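Local coordinates for protein CurJ (Moorea producens 3L, PDB 5TZ6) that is a polyketide synthase dehydratase domain that probably carries out vinylogous dehydration in curacin biosynthesis, here an inactive variant bound to a hydroxy-methylheptenoic acid, at residues A[177-189]-A[197-209]. The protein carries 1 engineered substitution. Sequence-based numbering, arbitrary orientation.
Sequences HLGQSFRWIEQVW and CQMKVPKTILNTT
Ile-185 faces Met-199, and Gln-187 faces Gln-198, across an antiparallel beta hairpin, strands 185-190 and 194-200, whose flanking loops pack together beside helix 215-223. Lys-200 N donates to Trp-184 O (2.9 Å). Beyond it the register slips by one residue: Gln-198 O accepts from both Glu-186 N (2.8 Å) and Gln-187 N (3.1 Å), a classic beta bulge. On the face carrying Ile-185, Val-188, Cys-197 and Met-199, the flexible thioether chain of Met-199 lies alongside Ile-185, pointing the same way, and touches Ser-220 of helix 215-223, while Ile-185 CG2 meets Cys-197 CB; apolar groups suit this buried side. On the other face the side chains of Gln-187 and Gln-198 run side by side, their amide planes 36° apart, with Gln-187 NE2 donating to Gln-198 OE1, while Gln-187 OE1 accepts a hydrogen bond from Lys-161 NZ. The solvent edge suits charge: Glu-186, bent at chi2 (-104°), lays OE1 beside the aliphatic chain of Lys-200 and forms a long salt bridge to its NZ (3.8 Å).

Where the strands end, the broad indole of Trp-184 receives Val-201 CA over its six-membered ring (3.8 Å to the centroid) and Pro-202 CD over its five-membered ring, both on one face. Trp-184 NE1 is hydrogen-bonded to Thr-216 OG1 and weakly to Ser-181 O. Replacing Trp-184 with an alanine is likely to leave Val-201 and Pro-202 without the aromatic face they rest on, and Thr-216 without its indole partner. A water bridges Arg-183 O and Lys-200 O. Together these features make a hairpin with a classic bulge, its exit loop packed on the indole by CH-pi contacts, in the double-hotdog fold of polyketide synthase dehydratases.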
loop_
_atom_site.group_PDB
_atom_site.type_symbol
_atom_site.label_atom_id
_atom_site.label_comp_id
_atom_site.label_asym_id
_atom_site.label_seq_id
_atom_site.Cartn_x
_atom_site.Cartn_y
_atom_site.Cartn_z
ATOM N N HIS A 177 0.003 5.819 -33.761
ATOM C CA HIS A 177 1.354 6.305 -34.015
ATOM C C HIS A 177 2.284 5.674 -32.982
ATOM O O HIS A 177 2.239 6.023 -31.791
ATOM C CB HIS A 177 1.391 7.828 -33.926
ATOM C CG HIS A 177 0.624 8.525 -35.009
ATOM N ND1 HIS A 177 0.621 9.897 -35.149
ATOM C CD2 HIS A 177 -0.130 8.042 -36.023
ATOM C CE1 HIS A 177 -0.118 10.230 -36.192
ATOM N NE2 HIS A 177 -0.583 9.123 -36.743
ATOM N N LEU A 178 3.123 4.746 -33.439
ATOM C CA LEU A 178 4.062 4.031 -32.582
ATOM C C LEU A 178 5.413 4.732 -32.612
ATOM O O LEU A 178 5.998 4.912 -33.685
ATOM C CB LEU A 178 4.214 2.580 -33.042
ATOM C CG LEU A 178 3.002 1.643 -32.975
ATOM C CD1 LEU A 178 3.367 0.264 -33.505
ATOM C CD2 LEU A 178 2.433 1.537 -31.565
ATOM N N GLY A 179 5.918 5.105 -31.442
ATOM C CA GLY A 179 7.247 5.674 -31.347
ATOM C C GLY A 179 8.320 4.601 -31.456
ATOM O O GLY A 179 8.061 3.441 -31.780
ATOM N N GLN A 180 9.553 5.002 -31.141
ATOM C CA GLN A 180 10.691 4.109 -31.334
ATOM C C GLN A 180 10.632 2.912 -30.395
ATOM O O GLN A 180 10.833 1.768 -30.822
ATOM C CB GLN A 180 11.995 4.876 -31.117
ATOM C CG GLN A 180 13.252 4.103 -31.485
ATOM C CD GLN A 180 14.469 5.004 -31.634
ATOM O OE1 GLN A 180 14.342 6.214 -31.831
ATOM N NE2 GLN A 180 15.656 4.416 -31.536
ATOM N N SER A 181 10.309 3.143 -29.126
ATOM C CA SER A 181 10.398 2.060 -28.162
ATOM C C SER A 181 9.333 0.989 -28.364
ATOM O O SER A 181 9.456 -0.089 -27.776
ATOM C CB SER A 181 10.323 2.635 -26.749
ATOM O OG SER A 181 9.121 3.356 -26.565
ATOM N N PHE A 182 8.332 1.223 -29.211
ATOM C CA PHE A 182 7.353 0.189 -29.528
ATOM C C PHE A 182 7.642 -0.518 -30.849
ATOM O O PHE A 182 6.851 -1.371 -31.266
ATOM C CB PHE A 182 5.933 0.784 -29.550
ATOM C CG PHE A 182 5.251 0.769 -28.211
ATOM C CD1 PHE A 182 4.523 -0.340 -27.799
ATOM C CD2 PHE A 182 5.346 1.852 -27.356
ATOM C CE1 PHE A 182 3.901 -0.369 -26.550
ATOM C CE2 PHE A 182 4.724 1.831 -26.109
ATOM C CZ PHE A 182 4.005 0.717 -25.706
ATOM N N ARG A 183 8.752 -0.197 -31.513
ATOM C CA ARG A 183 9.079 -0.762 -32.822
ATOM C C ARG A 183 10.198 -1.786 -32.649
ATOM O O ARG A 183 11.362 -1.525 -32.945
ATOM C CB ARG A 183 9.452 0.348 -33.815
ATOM C CG ARG A 183 8.275 1.273 -34.139
ATOM C CD ARG A 183 8.620 2.350 -35.151
ATOM N NE ARG A 183 7.454 3.180 -35.421
ATOM C CZ ARG A 183 7.113 3.635 -36.624
ATOM N NH1 ARG A 183 6.014 4.372 -36.769
ATOM N NH2 ARG A 183 7.847 3.324 -37.686
ATOM N N TRP A 184 9.823 -2.967 -32.156
ATOM C CA TRP A 184 10.747 -4.071 -31.934
ATOM C C TRP A 184 10.964 -4.917 -33.179
ATOM O O TRP A 184 12.035 -5.520 -33.332
ATOM C CB TRP A 184 10.225 -4.989 -30.816
ATOM C CG TRP A 184 10.428 -4.503 -29.405
ATOM C CD1 TRP A 184 9.862 -3.408 -28.820
ATOM C CD2 TRP A 184 11.250 -5.114 -28.401
ATOM N NE1 TRP A 184 10.283 -3.296 -27.518
ATOM C CE2 TRP A 184 11.137 -4.331 -27.235
ATOM C CE3 TRP A 184 12.074 -6.245 -28.377
ATOM C CZ2 TRP A 184 11.816 -4.643 -26.056
ATOM C CZ3 TRP A 184 12.752 -6.553 -27.204
ATOM C CH2 TRP A 184 12.617 -5.755 -26.062
ATOM N N ILE A 185 9.968 -4.999 -34.057
ATOM C CA ILE A 185 10.020 -5.904 -35.200
ATOM C C ILE A 185 10.979 -5.343 -36.245
ATOM O O ILE A 185 10.692 -4.335 -36.895
ATOM C CB ILE A 185 8.627 -6.149 -35.789
ATOM C CG1 ILE A 185 7.725 -6.773 -34.713
ATOM C CG2 ILE A 185 8.719 -7.010 -37.037
ATOM C CD1 ILE A 185 6.316 -7.063 -35.139
ATOM N N GLU A 186 12.131 -5.994 -36.400
ATOM C CA GLU A 186 13.105 -5.600 -37.405
ATOM C C GLU A 186 12.913 -6.325 -38.727
ATOM O O GLU A 186 13.191 -5.745 -39.782
ATOM C CB GLU A 186 14.529 -5.858 -36.907
ATOM C CG GLU A 186 14.975 -4.956 -35.773
ATOM C CD GLU A 186 15.929 -3.878 -36.245
ATOM O OE1 GLU A 186 17.054 -4.225 -36.666
ATOM O OE2 GLU A 186 15.554 -2.687 -36.201
ATOM N N GLN A 187 12.444 -7.574 -38.714
ATOM C CA GLN A 187 12.315 -8.295 -39.976
ATOM C C GLN A 187 11.063 -9.154 -39.955
ATOM O O GLN A 187 10.602 -9.573 -38.891
ATOM C CB GLN A 187 13.551 -9.159 -40.247
ATOM C CG GLN A 187 14.738 -8.371 -40.746
ATOM C CD GLN A 187 15.872 -9.266 -41.187
ATOM O OE1 GLN A 187 16.191 -9.352 -42.374
ATOM N NE2 GLN A 187 16.480 -9.955 -40.229
ATOM N N VAL A 188 10.511 -9.417 -41.140
ATOM C CA VAL A 188 9.234 -10.119 -41.244
ATOM C C VAL A 188 9.267 -11.075 -42.427
ATOM O O VAL A 188 9.618 -10.683 -43.545
ATOM C CB VAL A 188 8.054 -9.139 -41.375
ATOM C CG1 VAL A 188 6.724 -9.894 -41.375
ATOM C CG2 VAL A 188 8.089 -8.128 -40.239
ATOM N N TRP A 189 8.871 -12.322 -42.181
ATOM C CA TRP A 189 8.753 -13.345 -43.212
ATOM C C TRP A 189 7.341 -13.901 -43.179
ATOM O O TRP A 189 6.878 -14.363 -42.130
ATOM C CB TRP A 189 9.763 -14.471 -42.998
ATOM C CG TRP A 189 11.159 -14.045 -43.222
ATOM C CD1 TRP A 189 11.856 -14.095 -44.391
ATOM C CD2 TRP A 189 12.050 -13.510 -42.242
ATOM N NE1 TRP A 189 13.128 -13.615 -44.202
ATOM C CE2 TRP A 189 13.273 -13.251 -42.889
ATOM C CE3 TRP A 189 11.930 -13.222 -40.879
ATOM C CZ2 TRP A 189 14.371 -12.716 -42.222
ATOM C CZ3 TRP A 189 13.021 -12.693 -40.216
ATOM C CH2 TRP A 189 14.228 -12.445 -40.888
ATOM N N CYS A 197 8.561 -13.103 -37.230
ATOM C CA CYS A 197 9.170 -11.795 -37.042
ATOM C C CYS A 197 10.477 -11.935 -36.273
ATOM O O CYS A 197 10.542 -12.652 -35.269
ATOM C CB CYS A 197 8.229 -10.853 -36.293
ATOM S SG CYS A 197 6.698 -10.507 -37.166
ATOM N N GLN A 198 11.514 -11.268 -36.761
ATOM C CA GLN A 198 12.723 -11.040 -35.992
ATOM C C GLN A 198 12.598 -9.708 -35.272
ATOM O O GLN A 198 12.209 -8.701 -35.883
ATOM C CB GLN A 198 13.966 -11.028 -36.874
ATOM C CG GLN A 198 15.227 -10.818 -36.062
ATOM C CD GLN A 198 16.464 -10.739 -36.915
ATOM O OE1 GLN A 198 16.585 -9.862 -37.769
ATOM N NE2 GLN A 198 17.394 -11.656 -36.692
ATOM N N MET A 199 12.964 -9.705 -33.989
ATOM C CA MET A 199 12.809 -8.558 -33.109
ATOM C C MET A 199 14.123 -8.219 -32.427
ATOM O O MET A 199 14.876 -9.110 -32.019
ATOM C CB MET A 199 11.753 -8.814 -32.039
ATOM C CG MET A 199 10.346 -8.580 -32.518
ATOM S SD MET A 199 9.181 -9.699 -31.748
ATOM C CE MET A 199 7.635 -8.895 -32.169
ATOM N N LYS A 200 14.382 -6.919 -32.307
ATOM C CA LYS A 200 15.517 -6.397 -31.566
ATOM C C LYS A 200 15.015 -5.347 -30.588
ATOM O O LYS A 200 14.008 -4.675 -30.832
ATOM C CB LYS A 200 16.577 -5.772 -32.487
ATOM C CG LYS A 200 17.312 -6.757 -33.378
ATOM C CD LYS A 200 18.346 -6.039 -34.239
ATOM C CE LYS A 200 19.167 -7.015 -35.074
ATOM N NZ LYS A 200 20.174 -6.318 -35.927
ATOM N N VAL A 201 15.715 -5.233 -29.465
ATOM C CA VAL A 201 15.340 -4.307 -28.401
ATOM C C VAL A 201 15.605 -2.889 -28.893
ATOM O O VAL A 201 16.738 -2.577 -29.293
ATOM C CB VAL A 201 16.102 -4.619 -27.102
ATOM C CG1 VAL A 201 17.567 -4.798 -27.394
ATOM C CG2 VAL A 201 15.889 -3.514 -26.078
ATOM N N PRO A 202 14.597 -2.018 -28.928
ATOM C CA PRO A 202 14.835 -0.640 -29.363
ATOM C C PRO A 202 15.989 -0.003 -28.600
ATOM O O PRO A 202 16.221 -0.287 -27.423
ATOM C CB PRO A 202 13.510 0.059 -29.050
ATOM C CG PRO A 202 12.496 -1.024 -29.158
ATOM C CD PRO A 202 13.168 -2.284 -28.686
ATOM N N LYS A 203 16.707 0.883 -29.290
ATOM C CA LYS A 203 17.832 1.585 -28.690
ATOM C C LYS A 203 17.404 2.531 -27.572
ATOM O O LYS A 203 18.240 2.927 -26.756
ATOM C CB LYS A 203 18.596 2.310 -29.799
ATOM C CG LYS A 203 19.352 1.326 -30.691
ATOM C CD LYS A 203 19.619 1.867 -32.084
ATOM C CE LYS A 203 18.436 1.552 -32.999
ATOM N NZ LYS A 203 18.564 2.113 -34.372
ATOM N N THR A 204 16.128 2.898 -27.512
ATOM C CA THR A 204 15.627 3.797 -26.482
ATOM C C THR A 204 15.247 3.086 -25.181
ATOM O O THR A 204 14.970 3.763 -24.185
ATOM C CB THR A 204 14.433 4.598 -27.019
ATOM O OG1 THR A 204 13.589 3.750 -27.810
ATOM C CG2 THR A 204 14.915 5.763 -27.864
ATOM N N ILE A 205 15.213 1.753 -25.166
ATOM C CA ILE A 205 14.895 0.971 -23.971
ATOM C C ILE A 205 16.201 0.496 -23.352
ATOM O O ILE A 205 17.076 -0.021 -24.058
ATOM C CB ILE A 205 13.990 -0.224 -24.306
ATOM C CG1 ILE A 205 12.643 0.257 -24.838
ATOM C CG2 ILE A 205 13.801 -1.095 -23.080
ATOM C CD1 ILE A 205 11.709 -0.864 -25.194
ATOM N N LEU A 206 16.346 0.665 -22.035
ATOM C CA LEU A 206 17.584 0.264 -21.377
ATOM C C LEU A 206 17.434 -0.591 -20.127
ATOM O O LEU A 206 18.447 -1.115 -19.653
ATOM C CB LEU A 206 18.405 1.506 -21.001
ATOM C CG LEU A 206 18.774 2.423 -22.163
ATOM C CD1 LEU A 206 19.665 3.546 -21.668
ATOM C CD2 LEU A 206 19.447 1.633 -23.274
ATOM N N ASN A 207 16.230 -0.761 -19.580
ATOM C CA ASN A 207 16.071 -1.433 -18.295
ATOM C C ASN A 207 15.397 -2.796 -18.416
ATOM O O ASN A 207 14.857 -3.301 -17.425
ATOM C CB ASN A 207 15.301 -0.551 -17.310
ATOM C CG ASN A 207 13.947 -0.129 -17.836
ATOM O OD1 ASN A 207 13.615 -0.365 -18.998
ATOM N ND2 ASN A 207 13.150 0.499 -16.976
ATOM N N THR A 208 15.415 -3.408 -19.604
ATOM C CA THR A 208 14.708 -4.670 -19.805
ATOM C C THR A 208 15.131 -5.753 -18.816
ATOM O O THR A 208 14.482 -6.806 -18.763
ATOM C CB THR A 208 14.919 -5.180 -21.236
ATOM O OG1 THR A 208 16.288 -5.007 -21.615
ATOM C CG2 THR A 208 14.034 -4.416 -22.211
ATOM N N THR A 209 16.197 -5.529 -18.041
ATOM C CA THR A 209 16.678 -6.557 -17.127
ATOM C C THR A 209 15.766 -6.709 -15.919
ATOM O O THR A 209 15.603 -7.822 -15.407
ATOM C CB THR A 209 18.102 -6.238 -16.675
ATOM O OG1 THR A 209 19.012 -7.168 -17.278
ATOM C CG2 THR A 209 18.219 -6.315 -15.157
HETATM O O HOH W 1 14.294 -2.283 -32.692
#